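Local structure of sulfite dehydrogenase (Paracoccus pantotrophus, 2XTS) at residues L169-A174 against M222-V227; N179-P184 against V237-E242. The protein oxidises protein-bound sulfane sulfur at a molybdenum-molybdopterin centre and probably hands the electrons on to heme c of its cytochrome subunit. All blocks are in the same frame, centred on the assembly; numbering follows the deposited sequence.

Contact 1. Residues L169-A174 against M222-V227. With MTE (phosphonic acidmono-(2-amino-5,6-dimercapto-4-oxo-3,7,8a,9,10,10a-hexahydro-4H-8-oxa-1,3,9,10-tetraaza-anthracen-7-ylmethyl)ester), chain E.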
loop_
_atom_site.group_PDB
_atom_site.type_symbol
_atom_site.label_atom_id
_atom_site.label_comp_id
_atom_site.label_asym_id
_atom_site.label_seq_id
_atom_site.Cartn_x
_atom_site.Cartn_y
_atom_site.Cartn_z
ATOM N N LEU A 169 -8.694 -13.446 27.124
ATOM C CA LEU A 169 -8.023 -12.158 27.077
ATOM C C LEU A 169 -9.047 -11.119 26.691
ATOM O O LEU A 169 -9.818 -11.297 25.733
ATOM C CB LEU A 169 -6.871 -12.178 26.071
ATOM C CG LEU A 169 -6.089 -10.876 25.841
ATOM C CD1 LEU A 169 -4.675 -11.189 25.401
ATOM C CD2 LEU A 169 -6.775 -10.004 24.789
ATOM N N TYR A 170 -9.064 -10.036 27.455
ATOM C CA TYR A 170 -9.908 -8.889 27.175
ATOM C C TYR A 170 -9.024 -7.755 26.697
ATOM O O TYR A 170 -8.085 -7.373 27.396
ATOM C CB TYR A 170 -10.622 -8.490 28.446
ATOM C CG TYR A 170 -11.507 -7.268 28.340
ATOM C CD1 TYR A 170 -12.765 -7.324 27.722
ATOM C CD2 TYR A 170 -11.126 -6.070 28.936
ATOM C CE1 TYR A 170 -13.586 -6.194 27.684
ATOM C CE2 TYR A 170 -11.912 -4.947 28.880
ATOM C CZ TYR A 170 -13.150 -5.015 28.283
ATOM O OH TYR A 170 -13.953 -3.892 28.231
ATOM N N ALA A 171 -9.326 -7.206 25.519
ATOM C CA ALA A 171 -8.525 -6.107 24.968
ATOM C C ALA A 171 -9.373 -4.862 24.932
ATOM O O ALA A 171 -10.515 -4.909 24.476
ATOM C CB ALA A 171 -8.017 -6.406 23.558
ATOM N N GLU A 172 -8.818 -3.747 25.402
ATOM C CA GLU A 172 -9.536 -2.474 25.301
ATOM C C GLU A 172 -8.644 -1.376 24.793
ATOM O O GLU A 172 -7.410 -1.401 24.922
ATOM C CB GLU A 172 -10.218 -2.030 26.602
ATOM C CG GLU A 172 -9.263 -1.810 27.707
ATOM C CD GLU A 172 -9.690 -0.846 28.858
ATOM O OE1 GLU A 172 -8.880 -0.753 29.790
ATOM O OE2 GLU A 172 -10.759 -0.182 28.866
ATOM N N GLY A 173 -9.314 -0.430 24.159
ATOM C CA GLY A 173 -8.683 0.709 23.545
ATOM C C GLY A 173 -8.518 1.905 24.461
ATOM O O GLY A 173 -9.150 1.997 25.508
ATOM N N ALA A 174 -7.695 2.849 24.024
ATOM C CA ALA A 174 -7.415 4.074 24.779
ATOM C C ALA A 174 -8.498 5.128 24.640
ATOM O O ALA A 174 -8.502 6.101 25.389
ATOM C CB ALA A 174 -6.075 4.662 24.316
ATOM N N MET A 222 -13.269 -6.783 16.603
ATOM C CA MET A 222 -12.296 -7.323 17.520
ATOM C C MET A 222 -10.897 -6.761 17.270
ATOM O O MET A 222 -10.003 -6.981 18.077
ATOM C CB MET A 222 -12.345 -8.827 17.456
ATOM C CG MET A 222 -13.721 -9.359 17.812
ATOM S SD MET A 222 -13.776 -11.166 17.741
ATOM C CE MET A 222 -13.180 -11.604 19.364
ATOM N N TRP A 223 -10.723 -6.027 16.161
ATOM C CA TRP A 223 -9.425 -5.440 15.821
ATOM C C TRP A 223 -9.268 -4.138 16.605
ATOM O O TRP A 223 -9.320 -3.029 16.044
ATOM C CB TRP A 223 -9.315 -5.214 14.307
ATOM C CG TRP A 223 -9.318 -6.450 13.452
ATOM C CD1 TRP A 223 -10.179 -7.509 13.502
ATOM C CD2 TRP A 223 -8.503 -6.644 12.318
ATOM N NE1 TRP A 223 -9.884 -8.397 12.502
ATOM C CE2 TRP A 223 -8.845 -7.888 11.764
ATOM C CE3 TRP A 223 -7.442 -5.923 11.768
ATOM C CZ2 TRP A 223 -8.203 -8.404 10.655
ATOM C CZ3 TRP A 223 -6.810 -6.420 10.671
ATOM C CH2 TRP A 223 -7.189 -7.654 10.114
ATOM N N VAL A 224 -9.130 -4.263 17.921
ATOM C CA VAL A 224 -9.145 -3.127 18.829
ATOM C C VAL A 224 -8.028 -2.136 18.438
ATOM O O VAL A 224 -6.852 -2.503 18.358
ATOM C CB VAL A 224 -9.014 -3.589 20.300
ATOM C CG1 VAL A 224 -8.968 -2.378 21.233
ATOM C CG2 VAL A 224 -10.145 -4.515 20.690
ATOM N N LYS A 225 -8.419 -0.887 18.224
ATOM C CA LYS A 225 -7.503 0.187 17.859
ATOM C C LYS A 225 -7.036 0.960 19.092
ATOM O O LYS A 225 -7.711 1.008 20.124
ATOM C CB LYS A 225 -8.209 1.127 16.876
ATOM C CG LYS A 225 -8.440 0.528 15.531
ATOM C CD LYS A 225 -9.072 1.486 14.524
ATOM C CE LYS A 225 -10.501 1.868 14.834
ATOM N NZ LYS A 225 -10.971 2.869 13.851
ATOM N N TRP A 226 -5.868 1.579 18.964
ATOM C CA TRP A 226 -5.280 2.366 20.052
ATOM C C TRP A 226 -5.223 1.507 21.312
ATOM O O TRP A 226 -5.577 1.945 22.399
ATOM C CB TRP A 226 -6.053 3.693 20.301
ATOM C CG TRP A 226 -6.450 4.423 19.047
ATOM C CD1 TRP A 226 -5.614 5.149 18.257
ATOM C CD2 TRP A 226 -7.746 4.530 18.460
ATOM N NE1 TRP A 226 -6.301 5.687 17.202
ATOM C CE2 TRP A 226 -7.609 5.311 17.299
ATOM C CE3 TRP A 226 -9.011 4.072 18.808
ATOM C CZ2 TRP A 226 -8.678 5.587 16.460
ATOM C CZ3 TRP A 226 -10.074 4.365 17.989
ATOM C CH2 TRP A 226 -9.905 5.100 16.813
ATOM N N VAL A 227 -4.783 0.253 21.162
ATOM C CA VAL A 227 -4.943 -0.731 22.226
ATOM C C VAL A 227 -4.149 -0.327 23.465
ATOM O O VAL A 227 -2.962 -0.034 23.371
ATOM C CB VAL A 227 -4.570 -2.163 21.782
ATOM C CG1 VAL A 227 -5.298 -3.190 22.656
ATOM C CG2 VAL A 227 -4.987 -2.430 20.398
HETATM N N1 MTE E . -11.159 -0.025 18.362
HETATM C C2 MTE E . -11.468 0.958 19.201
HETATM N N2 MTE E . -10.618 1.238 20.213
HETATM N N3 MTE E . -12.585 1.697 19.060
HETATM C C4 MTE E . -13.486 1.478 18.059
HETATM O O4 MTE E . -14.491 2.215 17.990
HETATM N N5 MTE E . -14.094 0.013 16.115
HETATM C C6 MTE E . -13.935 -1.371 15.731
HETATM C C7 MTE E . -12.501 -1.798 15.461
HETATM N N8 MTE E . -11.650 -1.394 16.549
HETATM C C9 MTE E . -13.231 0.402 17.123
HETATM C C10 MTE E . -11.998 -0.365 17.338
HETATM C "C1'" MTE E . -14.793 -1.761 14.540
HETATM S "S1'" MTE E . -16.514 -1.977 14.776
HETATM C "C2'" MTE E . -14.253 -2.024 13.327
HETATM S "S2'" MTE E . -15.187 -2.642 12.023
HETATM C "C3'" MTE E . -12.770 -1.807 13.117
HETATM O "O3'" MTE E . -12.089 -1.215 14.236
HETATM C "C4'" MTE E . -12.544 -0.867 11.948
HETATM O "O4'" MTE E . -11.137 -0.734 11.702
HETATM P P MTE E . -10.699 0.524 10.808
HETATM O O1P MTE E . -11.451 0.211 9.479
HETATM O O2P MTE E . -11.215 1.794 11.400
HETATM O O3P MTE E . -9.223 0.394 10.653
#
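A174 N donates to W226 O at 2.8 Å; the N-H...O angle of 139° shows a bent bond, its donor tilted from the carbonyl plane. G173 CA lies 3.5 Å from the same oxygen in a CA-H...O contact. V224 carries the apolar side: its CG1, anti to the backbone N (chi1 177°), reaches G173 N at 3.5 Å, which leaves CG2 to meet A171 CB at 4.0 Å. The loop 222-227 also reads the pterin edge of the molybdopterin through backbone atoms: K225 N donates to MTE N1 almost straight (2.9 Å, 171°), K225 O accepts from MTE N2, and W223 O from MTE N8. The K225 side chain, bent at chi3, runs on to the phosphate, where NZ meets MTE O2P at 2.7 Å and also bonds E206 O and R74 O. With an alanine here, that phosphate oxygen and both carbonyls would probably lose their ammonium partner. G173 and V227 form an antiparallel, non-hydrogen-bonded bridge where strand 227-233 begins beside strand 168-173, whose other neighbour in the mixed sheet is strand 181-184.

Contact 2. Residues N179-P184 against V237-E242. With MTE (phosphonic acidmono-(2-amino-5,6-dimercapto-4-oxo-3,7,8a,9,10,10a-hexahydro-4H-8-oxa-1,3,9,10-tetraaza-anthracen-7-ylmethyl)ester), chain E; HEC (heme c), chain K.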
loop_
_atom_site.group_PDB
_atom_site.type_symbol
_atom_site.label_atom_id
_atom_site.label_comp_id
_atom_site.label_asym_id
_atom_site.label_seq_id
_atom_site.Cartn_x
_atom_site.Cartn_y
_atom_site.Cartn_z
ATOM N N ASN A 179 -14.177 -0.119 23.335
ATOM C CA ASN A 179 -14.311 -1.238 22.413
ATOM C C ASN A 179 -13.806 -2.546 22.997
ATOM O O ASN A 179 -13.231 -3.377 22.311
ATOM C CB ASN A 179 -13.581 -0.945 21.106
ATOM C CG ASN A 179 -14.161 -1.713 19.921
ATOM O OD1 ASN A 179 -13.604 -2.719 19.446
ATOM N ND2 ASN A 179 -15.308 -1.259 19.468
ATOM N N GLY A 180 -14.052 -2.764 24.281
ATOM C CA GLY A 180 -13.516 -3.956 24.914
ATOM C C GLY A 180 -14.138 -5.200 24.328
ATOM O O GLY A 180 -15.343 -5.265 24.148
ATOM N N ARG A 181 -13.297 -6.195 24.044
ATOM C CA ARG A 181 -13.722 -7.468 23.502
ATOM C C ARG A 181 -12.947 -8.607 24.148
ATOM O O ARG A 181 -11.750 -8.483 24.417
ATOM C CB ARG A 181 -13.546 -7.532 21.967
ATOM C CG ARG A 181 -14.541 -6.707 21.169
ATOM C CD ARG A 181 -15.971 -7.152 21.374
ATOM N NE ARG A 181 -16.242 -8.519 20.996
ATOM C CZ ARG A 181 -16.676 -8.952 19.821
ATOM N NH1 ARG A 181 -16.891 -8.135 18.812
ATOM N NH2 ARG A 181 -16.920 -10.233 19.653
ATOM N N SER A 182 -13.633 -9.740 24.311
ATOM C CA SER A 182 -13.071 -10.954 24.887
ATOM C C SER A 182 -12.648 -11.958 23.822
ATOM O O SER A 182 -13.376 -12.219 22.859
ATOM C CB SER A 182 -14.112 -11.613 25.760
ATOM O OG SER A 182 -14.572 -10.738 26.767
ATOM N N PHE A 183 -11.465 -12.555 24.009
ATOM C CA PHE A 183 -10.905 -13.533 23.076
ATOM C C PHE A 183 -10.573 -14.822 23.825
ATOM O O PHE A 183 -9.972 -14.766 24.892
ATOM C CB PHE A 183 -9.558 -13.030 22.544
ATOM C CG PHE A 183 -9.603 -11.799 21.711
ATOM C CD1 PHE A 183 -9.801 -10.571 22.277
ATOM C CD2 PHE A 183 -9.368 -11.864 20.352
ATOM C CE1 PHE A 183 -9.807 -9.430 21.479
ATOM C CE2 PHE A 183 -9.338 -10.723 19.567
ATOM C CZ PHE A 183 -9.587 -9.512 20.128
ATOM N N PRO A 184 -10.867 -15.985 23.236
ATOM C CA PRO A 184 -10.334 -17.207 23.829
ATOM C C PRO A 184 -8.822 -17.275 23.671
ATOM O O PRO A 184 -8.285 -16.891 22.638
ATOM C CB PRO A 184 -11.009 -18.310 23.016
ATOM C CG PRO A 184 -11.280 -17.704 21.723
ATOM C CD PRO A 184 -11.526 -16.256 21.945
ATOM N N VAL A 237 -15.626 -11.404 29.468
ATOM C CA VAL A 237 -16.163 -10.262 30.172
ATOM C C VAL A 237 -17.657 -10.038 29.852
ATOM O O VAL A 237 -18.423 -9.617 30.703
ATOM C CB VAL A 237 -15.324 -9.000 29.854
ATOM C CG1 VAL A 237 -15.979 -7.747 30.412
ATOM C CG2 VAL A 237 -13.887 -9.201 30.353
ATOM N N GLU A 238 -18.048 -10.345 28.614
ATOM C CA GLU A 238 -19.416 -10.093 28.111
ATOM C C GLU A 238 -19.698 -8.597 28.166
ATOM O O GLU A 238 -20.655 -8.098 28.774
ATOM C CB GLU A 238 -20.476 -10.932 28.817
ATOM C CG GLU A 238 -20.143 -12.419 28.836
ATOM C CD GLU A 238 -20.378 -13.144 27.529
ATOM O OE1 GLU A 238 -20.136 -12.580 26.442
ATOM O OE2 GLU A 238 -20.800 -14.310 27.616
ATOM N N SER A 239 -18.801 -7.882 27.520
ATOM C CA SER A 239 -18.873 -6.453 27.386
ATOM C C SER A 239 -19.962 -5.990 26.415
ATOM O O SER A 239 -20.590 -6.794 25.725
ATOM C CB SER A 239 -17.529 -5.964 26.904
ATOM O OG SER A 239 -17.322 -6.492 25.602
ATOM N N ARG A 240 -20.191 -4.689 26.363
ATOM C CA ARG A 240 -21.250 -4.128 25.515
ATOM C C ARG A 240 -21.115 -4.565 24.057
ATOM O O ARG A 240 -22.114 -4.886 23.397
ATOM C CB ARG A 240 -21.267 -2.602 25.670
ATOM C CG ARG A 240 -22.426 -1.874 25.003
ATOM C CD ARG A 240 -22.161 -1.424 23.596
ATOM N NE ARG A 240 -23.276 -0.638 23.124
ATOM C CZ ARG A 240 -23.238 0.224 22.111
ATOM N NH1 ARG A 240 -22.128 0.409 21.417
ATOM N NH2 ARG A 240 -24.319 0.901 21.792
ATOM N N GLU A 241 -19.876 -4.562 23.578
ATOM C CA GLU A 241 -19.608 -4.912 22.193
ATOM C C GLU A 241 -19.607 -6.408 21.886
ATOM O O GLU A 241 -19.215 -6.818 20.799
ATOM C CB GLU A 241 -18.342 -4.232 21.659
ATOM C CG GLU A 241 -18.414 -2.681 21.711
ATOM C CD GLU A 241 -19.573 -2.012 20.965
ATOM O OE1 GLU A 241 -20.258 -2.658 20.173
ATOM O OE2 GLU A 241 -19.807 -0.801 21.190
ATOM N N GLU A 242 -20.069 -7.219 22.833
ATOM C CA GLU A 242 -20.291 -8.622 22.555
ATOM C C GLU A 242 -21.565 -9.147 23.176
ATOM O O GLU A 242 -21.794 -10.346 23.177
ATOM C CB GLU A 242 -19.063 -9.454 22.912
ATOM C CG GLU A 242 -18.712 -9.444 24.376
ATOM C CD GLU A 242 -17.237 -9.726 24.693
ATOM O OE1 GLU A 242 -16.412 -9.835 23.751
ATOM O OE2 GLU A 242 -16.927 -9.792 25.914
HETATM N N1 MTE E . -11.159 -0.025 18.362
HETATM C C2 MTE E . -11.468 0.958 19.201
HETATM N N2 MTE E . -10.618 1.238 20.213
HETATM N N3 MTE E . -12.585 1.697 19.060
HETATM C C4 MTE E . -13.486 1.478 18.059
HETATM O O4 MTE E . -14.491 2.215 17.990
HETATM N N5 MTE E . -14.094 0.013 16.115
HETATM C C6 MTE E . -13.935 -1.371 15.731
HETATM C C7 MTE E . -12.501 -1.798 15.461
HETATM N N8 MTE E . -11.650 -1.394 16.549
HETATM C C9 MTE E . -13.231 0.402 17.123
HETATM C C10 MTE E . -11.998 -0.365 17.338
HETATM C "C1'" MTE E . -14.793 -1.761 14.540
HETATM S "S1'" MTE E . -16.514 -1.977 14.776
HETATM C "C2'" MTE E . -14.253 -2.024 13.327
HETATM S "S2'" MTE E . -15.187 -2.642 12.023
HETATM C "C3'" MTE E . -12.770 -1.807 13.117
HETATM O "O3'" MTE E . -12.089 -1.215 14.236
HETATM C "C4'" MTE E . -12.544 -0.867 11.948
HETATM O "O4'" MTE E . -11.137 -0.734 11.702
HETATM P P MTE E . -10.699 0.524 10.808
HETATM O O1P MTE E . -11.451 0.211 9.479
HETATM O O2P MTE E . -11.215 1.794 11.400
HETATM O O3P MTE E . -9.223 0.394 10.653
HETATM FE FE HEC K . -25.493 7.046 26.183
HETATM C CHA HEC K . -25.187 4.290 24.222
HETATM C CHB HEC K . -26.164 5.047 28.861
HETATM C CHC HEC K . -25.449 9.746 28.173
HETATM C CHD HEC K . -25.471 9.035 23.462
HETATM N NA HEC K . -25.646 5.060 26.485
HETATM C C1A HEC K . -25.541 4.089 25.517
HETATM C C2A HEC K . -25.831 2.798 26.097
HETATM C C3A HEC K . -26.103 3.018 27.391
HETATM C C4A HEC K . -25.987 4.436 27.645
HETATM C CMA HEC K . -26.467 1.989 28.484
HETATM C CAA HEC K . -25.821 1.454 25.323
HETATM C CBA HEC K . -27.131 1.240 24.565
HETATM C CGA HEC K . -27.199 -0.094 23.880
HETATM O O1A HEC K . -26.173 -0.609 23.431
HETATM O O2A HEC K . -28.336 -0.619 23.858
HETATM N NB HEC K . -25.704 7.343 28.123
HETATM C C1B HEC K . -25.961 6.390 29.103
HETATM C C2B HEC K . -25.838 7.010 30.404
HETATM C C3B HEC K . -25.671 8.327 30.216
HETATM C C4B HEC K . -25.556 8.546 28.795
HETATM C CMB HEC K . -26.134 6.257 31.716
HETATM C CAB HEC K . -25.483 9.412 31.266
HETATM C CBB HEC K . -24.349 9.005 32.249
HETATM N NC HEC K . -25.467 9.040 25.852
HETATM C C1C HEC K . -25.495 9.993 26.824
HETATM C C2C HEC K . -25.513 11.292 26.200
HETATM C C3C HEC K . -25.512 11.093 24.875
HETATM C C4C HEC K . -25.536 9.672 24.654
HETATM C CMC HEC K . -25.503 12.634 26.963
HETATM C CAC HEC K . -25.594 12.064 23.698
HETATM C CBC HEC K . -24.757 13.291 23.670
HETATM N ND HEC K . -25.342 6.712 24.208
HETATM C C1D HEC K . -25.228 7.704 23.253
HETATM C C2D HEC K . -24.901 7.134 21.972
HETATM C C3D HEC K . -24.784 5.683 22.216
HETATM C C4D HEC K . -25.088 5.490 23.600
HETATM C CMD HEC K . -24.611 7.817 20.642
HETATM C CAD HEC K . -24.417 4.647 21.168
HETATM C CBD HEC K . -22.900 4.480 21.145
HETATM C CGD HEC K . -22.437 3.424 20.182
HETATM O O1D HEC K . -23.273 2.645 19.655
HETATM O O2D HEC K . -21.207 3.300 20.023
HETATM O O HOH W 1 -17.397 -3.457 24.877
HETATM O O HOH W 2 -15.936 -11.839 21.954
#
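Both oxygens of E242 are gripped by S182: the backbone N donates to OE1 at 2.8 Å and 171°, and OG donates to OE2 at 2.7 Å, each on a syn lone pair. On the anti side of OE1, R181 NE closes a salt bridge of 3.1 Å, while S239 N reaches OE2. The guanidinium and carboxylate planes stand 89° apart, so the ion pair is formed through NE alone. R181 NH1 turns instead to E219 and N221. A water links R181 NH2, S182 O and E242 OE1. S182 OG also accepts from V237 N at 3.0 Å, and S239 OG, set between its backbone N and carbonyl carbon (chi1 65°), donates to G180 O (2.7 Å) from above the carbonyl plane. The R181 chain also packs CD 3.8 Å from E241 CB. Each segment also reaches a cofactor, N179 CB lying 3.4 Å from MTE C2 and R240 NE donating to HEC O1A at 2.9 Å. E241 OE2 pairs with R240 NH1 in that guanidinium's plane, which helps to fix its rotation. With this many donors around one buried carboxylate, E242 is likely to stay ionised and to hold the loop 237-242 against strand 181-184.

Contacts 1 and 2 have centres 9 Å apart and join through the sheet: strands 168-173 and 181-184 are antiparallel neighbours, with L169 O to F183 N at 2.7 Å and A171 N to R181 O at 3.0 Å as probable hydrogen bonds. Beyond the strands, M222 O packs 3.3 Å from F183 CZ. Along the chain the four segments alternate, so the two contacts interlock within one molybdopterin-binding domain. Both touch the same cofactor: contact 1 binds the pterin edge and phosphate, whereas N179 of contact 2 lies against the pterin. The R181 side chain lies about 6 Å from the molybdenum oxide and that of K225 about 9 Å. Through R240, contact 2 alone also reaches the heme propionates, spanning the two redox groups.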